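Local atomic coordinates of maleylacetate reductase (Agrobacterium tumefaciens, PDB entry 3HL0), a protein that catalyses the NADH-dependent reduction of maleylacetate to 3-oxoadipate, very probably as a step in the breakdown of gamma-resorcylate. Residues A26-R31 with P148-Y153; L102-A107 with A112-I117. One frame throughout, in Å; residues are numbered along the deposited sequence. Where two conformers were deposited one is given.

Contact 1. Residues A26-R31 with P148-Y153; sequences AEEIRR and PEVVIY. With CA (calcium ion), chain C.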
ATOM      1  N   ALA A  26      17.781 -20.115 -12.558  1.00 16.42           N
ATOM      2  CA  ALA A  26      18.856 -20.286 -13.517  1.00 15.89           C
ATOM      3  C   ALA A  26      18.535 -21.293 -14.622  1.00 15.98           C
ATOM      4  O   ALA A  26      18.737 -20.998 -15.789  1.00 15.58           O
ATOM      5  CB  ALA A  26      20.162 -20.672 -12.801  1.00 15.46           C
ATOM      6  N   GLU A  27      18.053 -22.481 -14.226  0.50 16.49           N
ATOM      7  CA  GLU A  27      17.605 -23.539 -15.154  0.50 16.85           C
ATOM      8  C   GLU A  27      16.629 -22.997 -16.196  0.50 16.06           C
ATOM      9  O   GLU A  27      16.763 -23.258 -17.390  0.50 15.90           O
ATOM     10  CB  GLU A  27      16.895 -24.671 -14.387  0.50 17.51           C
ATOM     11  CG  GLU A  27      17.759 -25.485 -13.425  0.50 20.41           C
ATOM     12  CD  GLU A  27      17.040 -26.736 -12.919  0.50 23.53           C
ATOM     13  OE1 GLU A  27      15.788 -26.775 -12.979  0.50 26.05           O
ATOM     14  OE2 GLU A  27      17.725 -27.680 -12.465  0.50 25.23           O
ATOM     15  N   GLU A  28      15.644 -22.235 -15.727  1.00 15.28           N
ATOM     16  CA  GLU A  28      14.594 -21.716 -16.590  1.00 14.47           C
ATOM     17  C   GLU A  28      15.113 -20.665 -17.557  1.00 13.82           C
ATOM     18  O   GLU A  28      14.671 -20.588 -18.707  1.00 13.97           O
ATOM     19  CB  GLU A  28      13.427 -21.183 -15.742  1.00 14.50           C
ATOM     20  CG  GLU A  28      12.767 -22.310 -14.931  1.00 15.07           C
ATOM     21  CD  GLU A  28      12.148 -23.381 -15.818  1.00 15.93           C
ATOM     22  OE1 GLU A  28      11.593 -23.051 -16.902  1.00 18.47           O
ATOM     23  OE2 GLU A  28      12.189 -24.558 -15.404  1.00 18.90           O
ATOM     24  N   ILE A  29      16.041 -19.834 -17.092  1.00 13.02           N
ATOM     25  CA  ILE A  29      16.671 -18.848 -17.983  1.00 13.32           C
ATOM     26  C   ILE A  29      17.385 -19.599 -19.103  1.00 14.07           C
ATOM     27  O   ILE A  29      17.238 -19.280 -20.295  1.00 14.60           O
ATOM     28  CB  ILE A  29      17.623 -17.880 -17.217  1.00 12.29           C
ATOM     29  CG1 ILE A  29      16.814 -16.979 -16.278  1.00 12.22           C
ATOM     30  CG2 ILE A  29      18.519 -17.007 -18.184  1.00 14.17           C
ATOM     31  CD1 ILE A  29      17.708 -16.186 -15.295  1.00 14.24           C
ATOM     32  N   ARG A  30      18.149 -20.615 -18.718  1.00 15.08           N
ATOM     33  CA  ARG A  30      18.926 -21.370 -19.708  1.00 16.18           C
ATOM     34  C   ARG A  30      18.029 -22.090 -20.714  1.00 17.08           C
ATOM     35  O   ARG A  30      18.340 -22.129 -21.918  1.00 16.92           O
ATOM     36  CB  ARG A  30      19.876 -22.341 -19.007  1.00 16.57           C
ATOM     37  CG  ARG A  30      21.040 -21.635 -18.332  1.00 18.08           C
ATOM     38  CD  ARG A  30      22.084 -22.630 -17.883  1.00 23.99           C
ATOM     39  NE  ARG A  30      22.937 -22.082 -16.824  1.00 31.09           N
ATOM     40  CZ  ARG A  30      22.797 -22.367 -15.527  1.00 33.57           C
ATOM     41  NH1 ARG A  30      23.610 -21.821 -14.622  1.00 35.00           N
ATOM     42  NH2 ARG A  30      21.845 -23.204 -15.128  1.00 34.59           N
ATOM     43  N   ARG A  31      16.896 -22.604 -20.223  1.00 17.56           N
ATOM     44  CA  ARG A  31      15.934 -23.366 -21.029  1.00 17.93           C
ATOM     45  C   ARG A  31      15.305 -22.518 -22.144  1.00 18.32           C
ATOM     46  O   ARG A  31      14.989 -23.038 -23.221  1.00 18.29           O
ATOM     47  CB  ARG A  31      14.872 -23.982 -20.123  1.00 18.03           C
ATOM     48  CG  ARG A  31      13.916 -24.960 -20.787  1.00 21.38           C
ATOM     49  CD  ARG A  31      13.014 -25.630 -19.761  1.00 26.23           C
ATOM     50  NE  ARG A  31      12.116 -26.594 -20.398  1.00 31.31           N
ATOM     51  CZ  ARG A  31      12.374 -27.891 -20.536  1.00 34.71           C
ATOM     52  NH1 ARG A  31      13.510 -28.413 -20.068  1.00 36.81           N
ATOM     53  NH2 ARG A  31      11.494 -28.676 -21.147  1.00 36.42           N
ATOM     54  N   PRO A 148       3.102 -13.809 -20.020  1.00  9.58           N
ATOM     55  CA  PRO A 148       4.460 -14.283 -19.659  1.00 10.28           C
ATOM     56  C   PRO A 148       4.796 -15.711 -20.141  1.00 10.60           C
ATOM     57  O   PRO A 148       3.946 -16.610 -20.123  1.00 11.47           O
ATOM     58  CB  PRO A 148       4.483 -14.205 -18.114  1.00  8.92           C
ATOM     59  CG  PRO A 148       3.475 -13.108 -17.820  1.00  8.86           C
ATOM     60  CD  PRO A 148       2.363 -13.308 -18.839  1.00  9.54           C
ATOM     61  N   GLU A 149       6.041 -15.886 -20.555  1.00 10.50           N
ATOM     62  CA  GLU A 149       6.523 -17.172 -21.044  1.00 10.47           C
ATOM     63  C   GLU A 149       6.591 -18.251 -19.982  1.00 10.29           C
ATOM     64  O   GLU A 149       6.298 -19.412 -20.268  1.00 11.65           O
ATOM     65  CB  GLU A 149       7.917 -17.018 -21.634  1.00 11.24           C
ATOM     66  CG  GLU A 149       7.941 -16.448 -23.037  1.00 12.02           C
ATOM     67  CD  GLU A 149       7.602 -14.962 -23.125  1.00 15.16           C
ATOM     68  OE1 GLU A 149       7.664 -14.217 -22.117  1.00 12.34           O
ATOM     69  OE2 GLU A 149       7.229 -14.514 -24.234  1.00 17.20           O
ATOM     70  N   VAL A 150       7.070 -17.903 -18.781  1.00  8.81           N
ATOM     71  CA  VAL A 150       7.339 -18.914 -17.776  1.00  9.47           C
ATOM     72  C   VAL A 150       6.851 -18.393 -16.420  1.00  8.97           C
ATOM     73  O   VAL A 150       7.034 -17.215 -16.129  1.00  8.78           O
ATOM     74  CB  VAL A 150       8.866 -19.233 -17.684  1.00  9.40           C
ATOM     75  CG1 VAL A 150       9.147 -20.200 -16.565  1.00 11.36           C
ATOM     76  CG2 VAL A 150       9.417 -19.753 -19.024  1.00 11.11           C
ATOM     77  N   VAL A 151       6.221 -19.239 -15.620  1.00  7.75           N
ATOM     78  CA  VAL A 151       5.847 -18.823 -14.268  1.00  7.80           C
ATOM     79  C   VAL A 151       6.425 -19.845 -13.307  1.00  8.63           C
ATOM     80  O   VAL A 151       6.321 -21.053 -13.562  1.00  9.39           O
ATOM     81  CB  VAL A 151       4.315 -18.841 -14.116  1.00  8.00           C
ATOM     82  CG1 VAL A 151       3.916 -18.415 -12.709  1.00  8.37           C
ATOM     83  CG2 VAL A 151       3.661 -17.951 -15.149  1.00  8.64           C
ATOM     84  N   ILE A 152       7.115 -19.364 -12.262  1.00  7.81           N
ATOM     85  CA  ILE A 152       7.681 -20.235 -11.222  1.00  8.56           C
ATOM     86  C   ILE A 152       6.906 -19.960  -9.948  1.00  8.37           C
ATOM     87  O   ILE A 152       7.013 -18.877  -9.369  1.00  9.19           O
ATOM     88  CB  ILE A 152       9.197 -19.948 -11.036  1.00  9.28           C
ATOM     89  CG1 ILE A 152       9.916 -20.251 -12.343  1.00 10.46           C
ATOM     90  CG2 ILE A 152       9.786 -20.784  -9.897  1.00 10.40           C
ATOM     91  CD1 ILE A 152      11.435 -19.950 -12.234  1.00 13.79           C
ATOM     92  N   TYR A 153       6.131 -20.940  -9.514  1.00  8.98           N
ATOM     93  CA  TYR A 153       5.360 -20.814  -8.284  1.00  9.34           C
ATOM     94  C   TYR A 153       6.095 -21.495  -7.137  1.00 10.34           C
ATOM     95  O   TYR A 153       6.234 -22.740  -7.099  1.00 10.13           O
ATOM     96  CB  TYR A 153       3.996 -21.495  -8.422  1.00  9.07           C
ATOM     97  CG  TYR A 153       2.969 -20.707  -9.203  1.00  8.01           C
ATOM     98  CD1 TYR A 153       2.451 -19.511  -8.689  1.00  8.36           C
ATOM     99  CD2 TYR A 153       2.484 -21.182 -10.426  1.00  8.49           C
ATOM    100  CE1 TYR A 153       1.456 -18.788  -9.399  1.00  9.00           C
ATOM    101  CE2 TYR A 153       1.534 -20.498 -11.123  1.00  7.73           C
ATOM    102  CZ  TYR A 153       1.005 -19.312 -10.617  1.00  7.57           C
ATOM    103  OH  TYR A 153       0.060 -18.653 -11.329  1.00  9.46           O
TER
HETATM  104 CA    CA C 401       6.597 -12.440 -25.273  1.00 27.24          CA
HETATM  105  O   HOH W   1       7.268 -11.661 -22.958  1.00 14.29           O
HETATM  106  O   HOH W   2       4.492 -13.027 -24.755  1.00 19.66           O
HETATM  107  O   HOH W   3       6.573 -10.193 -25.603  1.00 17.32           O
HETATM  108  O   HOH W   4       6.411 -12.088 -27.621  1.00 34.03           O
HETATM  109  O   HOH W   5       9.009 -12.373 -25.686  1.00 20.74           O

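Contact 2. Residues L102-A107 with A112-I117; sequences LGKAIA and AAQIVI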
ATOM      1  N   LEU A 102       4.818  -4.441 -14.322  1.00  7.96           N
ATOM      2  CA  LEU A 102       6.040  -3.786 -14.826  1.00  7.69           C
ATOM      3  C   LEU A 102       6.757  -4.678 -15.853  1.00  8.17           C
ATOM      4  O   LEU A 102       7.165  -4.208 -16.922  1.00  8.76           O
ATOM      5  CB  LEU A 102       6.969  -3.365 -13.657  1.00  7.03           C
ATOM      6  CG  LEU A 102       8.287  -2.747 -14.175  1.00  7.86           C
ATOM      7  CD1 LEU A 102       8.044  -1.459 -15.008  1.00  8.67           C
ATOM      8  CD2 LEU A 102       9.266  -2.480 -12.994  1.00  9.06           C
ATOM      9  N   GLY A 103       6.887  -5.970 -15.550  1.00  8.52           N
ATOM     10  CA  GLY A 103       7.536  -6.888 -16.501  1.00  8.81           C
ATOM     11  C   GLY A 103       6.776  -6.972 -17.810  1.00 10.03           C
ATOM     12  O   GLY A 103       7.381  -7.053 -18.898  1.00 10.17           O
ATOM     13  N   LYS A 104       5.440  -6.945 -17.708  1.00  9.10           N
ATOM     14  CA  LYS A 104       4.610  -6.977 -18.904  1.00  8.43           C
ATOM     15  C   LYS A 104       4.800  -5.704 -19.723  1.00  8.43           C
ATOM     16  O   LYS A 104       4.862  -5.764 -20.964  1.00  8.78           O
ATOM     17  CB  LYS A 104       3.136  -7.148 -18.534  1.00  8.72           C
ATOM     18  CG  LYS A 104       2.725  -8.553 -18.096  1.00 10.22           C
ATOM     19  CD  LYS A 104       1.308  -8.535 -17.513  1.00  9.34           C
ATOM     20  CE  LYS A 104       0.707  -9.950 -17.582  1.00  9.58           C
ATOM     21  NZ  LYS A 104      -0.737  -9.926 -17.123  1.00  8.37           N
ATOM     22  N   ALA A 105       4.871  -4.556 -19.054  1.00  7.54           N
ATOM     23  CA  ALA A 105       5.036  -3.282 -19.758  1.00  7.94           C
ATOM     24  C   ALA A 105       6.400  -3.189 -20.431  1.00  7.89           C
ATOM     25  O   ALA A 105       6.516  -2.557 -21.489  1.00  7.61           O
ATOM     26  CB  ALA A 105       4.821  -2.095 -18.806  1.00  8.68           C
ATOM     27  N   ILE A 106       7.427  -3.773 -19.809  1.00  7.81           N
ATOM     28  CA  ILE A 106       8.768  -3.839 -20.419  1.00  8.41           C
ATOM     29  C   ILE A 106       8.706  -4.783 -21.628  1.00  9.39           C
ATOM     30  O   ILE A 106       9.198  -4.449 -22.686  1.00  9.45           O
ATOM     31  CB  ILE A 106       9.839  -4.324 -19.392  1.00  8.56           C
ATOM     32  CG1 ILE A 106      10.034  -3.279 -18.300  1.00  9.15           C
ATOM     33  CG2 ILE A 106      11.171  -4.666 -20.092  1.00  7.86           C
ATOM     34  CD1 ILE A 106      10.786  -3.829 -17.062  1.00  9.30           C
ATOM     35  N   ALA A 107       8.066  -5.943 -21.484  1.00  9.93           N
ATOM     36  CA  ALA A 107       7.904  -6.870 -22.612  1.00  9.85           C
ATOM     37  C   ALA A 107       7.177  -6.213 -23.794  1.00 10.47           C
ATOM     38  O   ALA A 107       7.573  -6.428 -24.963  1.00 10.68           O
ATOM     39  CB  ALA A 107       7.156  -8.138 -22.160  1.00 10.91           C
ATOM     40  N   ALA A 112      11.050  -8.485 -24.440  1.00 15.30           N
ATOM     41  CA  ALA A 112      11.748  -9.291 -23.416  1.00 13.87           C
ATOM     42  C   ALA A 112      10.923 -10.536 -23.128  1.00 13.54           C
ATOM     43  O   ALA A 112       9.689 -10.444 -22.990  1.00 14.05           O
ATOM     44  CB  ALA A 112      11.879  -8.482 -22.115  1.00 13.37           C
ATOM     45  N   ALA A 113      11.583 -11.684 -22.969  1.00 11.75           N
ATOM     46  CA  ALA A 113      10.874 -12.834 -22.414  1.00 10.36           C
ATOM     47  C   ALA A 113      10.651 -12.562 -20.915  1.00 10.32           C
ATOM     48  O   ALA A 113      11.467 -11.878 -20.282  1.00 10.16           O
ATOM     49  CB  ALA A 113      11.698 -14.122 -22.611  1.00 11.06           C
ATOM     50  N   GLN A 114       9.577 -13.115 -20.357  1.00  9.20           N
ATOM     51  CA  GLN A 114       9.248 -12.929 -18.924  1.00  8.93           C
ATOM     52  C   GLN A 114       9.273 -14.239 -18.175  1.00  9.39           C
ATOM     53  O   GLN A 114       8.598 -15.211 -18.589  1.00 10.88           O
ATOM     54  CB  GLN A 114       7.829 -12.376 -18.789  1.00  8.76           C
ATOM     55  CG  GLN A 114       7.617 -11.017 -19.460  1.00  8.96           C
ATOM     56  CD  GLN A 114       6.160 -10.635 -19.435  1.00  9.24           C
ATOM     57  OE1 GLN A 114       5.606 -10.293 -18.390  1.00 10.79           O
ATOM     58  NE2 GLN A 114       5.508 -10.712 -20.600  1.00 10.23           N
ATOM     59  N   ILE A 115       9.984 -14.266 -17.047  1.00  8.29           N
ATOM     60  CA  ILE A 115       9.870 -15.332 -16.072  1.00  9.06           C
ATOM     61  C   ILE A 115       9.257 -14.650 -14.853  1.00  9.89           C
ATOM     62  O   ILE A 115       9.859 -13.721 -14.315  1.00  9.75           O
ATOM     63  CB  ILE A 115      11.242 -15.913 -15.738  1.00  7.87           C
ATOM     64  CG1 ILE A 115      11.827 -16.661 -16.960  1.00  8.74           C
ATOM     65  CG2 ILE A 115      11.139 -16.921 -14.546  1.00 11.62           C
ATOM     66  CD1 ILE A 115      13.322 -16.953 -16.784  1.00 10.52           C
ATOM     67  N   VAL A 116       8.060 -15.065 -14.468  1.00  8.89           N
ATOM     68  CA  VAL A 116       7.364 -14.398 -13.360  1.00  9.15           C
ATOM     69  C   VAL A 116       7.404 -15.309 -12.169  1.00  9.24           C
ATOM     70  O   VAL A 116       7.178 -16.529 -12.299  1.00  9.65           O
ATOM     71  CB  VAL A 116       5.892 -14.085 -13.738  1.00  9.96           C
ATOM     72  CG1 VAL A 116       5.198 -13.317 -12.562  1.00  9.21           C
ATOM     73  CG2 VAL A 116       5.862 -13.253 -14.993  1.00 12.06           C
ATOM     74  N   ILE A 117       7.745 -14.737 -11.012  1.00  7.80           N
ATOM     75  CA  ILE A 117       7.792 -15.461  -9.736  1.00  8.42           C
ATOM     76  C   ILE A 117       6.745 -14.769  -8.821  1.00  8.79           C
ATOM     77  O   ILE A 117       7.060 -13.788  -8.098  1.00  9.43           O
ATOM     78  CB  ILE A 117       9.209 -15.417  -9.110  1.00  9.34           C
ATOM     79  CG1 ILE A 117      10.249 -15.946 -10.100  1.00  8.99           C
ATOM     80  CG2 ILE A 117       9.217 -16.295  -7.807  1.00 10.97           C
ATOM     81  CD1 ILE A 117      11.678 -15.730  -9.562  1.00 12.23           C
TER

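Contact 1. Residues A26-R31 with P148-Y153
Glu28, on the helical turn 26-31, lies against Val150 and Ile152, two residues that alternate along strand 150-153 and so present their side chains on the same face of the sheet. The touch is slight, two contacts at van der Waals distance: Glu28 CG meets Ile152 CD1 at 3.8 Å, and Glu28 OE1 lies 3.8 Å from Val150 CG1. A bend at chi2 (-63°) leaves the CG methylene of the glutamate facing Ile152 CD1 and swings the carboxylate to the Val150 side. There OE1 forms a salt bridge with Arg14, next to strand 15-17, so the buried charge is paired although its neighbours across this contact are hydrocarbon. Helix 25-31 thus packs on one face of the six-stranded parallel sheet in the nucleotide-binding half of this iron-containing alcohol dehydrogenase fold. Branched Val150 and Ile152 suit an extended strand and give that face its methyl groups; Ile152 CG1 stands anti to its own carbonyl carbon (chi1 -62°), and CD1 reaches outward from there to the helix. Just before the strand, Glu149 is a calcium ligand: its OE2 binds calcium at 2.4 Å, five waters filling the other positions. Its second oxygen, OE1, takes a hydrogen bond from one of these waters, at 2.7 Å, and another from the backbone N of Gln114.

Contact 2. Residues L102-A107 with A112-I117
Gln114 reaches from strand 113-118 across to the helix that precedes it, laying its amide against Gly103, Lys104 and Ala107. Helix 97-110 and this strand are the second and third elements of a beta-alpha-beta unit that starts with strand 90-95, and their short segments run almost antiparallel (171°) with axes 8.6 Å apart. Gln114 CG stands anti to the carbonyl carbon (chi1 -61°) and the chain is extended beyond it, which carries the amide straight across to the helix. Packing is tightest around the amide. Ala107 CB sits 3.4 Å from Gln114 NE2 and 3.5 Å from the carbonyl oxygen of Ala112; its small methyl rests against both polar groups at once. At Gly103, with no side chain, the amide oxygen meets the backbone itself, Gln114 OE1 lying 3.6 Å from Gly103 C. That oxygen is also near Lys104 N, but the angle is too poor for a hydrogen bond. The amide's definite partner lies outside the pair, where NE2 binds Ile146 O. Contact is looser on the flank facing helix 73-85: Ile106 CG2 and Ala112 CB are 4.4 Å apart, while Ile106 also packs on Val91 of strand 90-95 and Ala79 of that helix. This looser flank is still buried in protein, not open to solvent. Lys104 crosses Gln114 at about a right angle and continues, extended, to the NAD pocket, where NZ is hydrogen-bonded to the carbonyl oxygens of Ser124, Thr127 and Ile129. Only the root of the lysine serves the contact, its CG lying 3.4 Å from Gln114 OE1.

How the contacts relate
The two contacts lie with centres about 11 Å apart and share one parallel sheet, in which strands 150-153 and 113-118 are neighbours. Along the chain contact 2 is nested within contact 1: helix 25-31 comes first, then helix 97-110 and strand 113-118, and finally strand 150-153. The strands are joined by backbone bonds, among them Ile152 N to Val116 O at 2.8 Å, and Ile29 of the first helix packs on Ile115. The calcium ligand belongs to contact 1 and the cofactor-touching lysine to contact 2, so residues of the calcium site and of the NAD pocket come from elements packed round the same sheet.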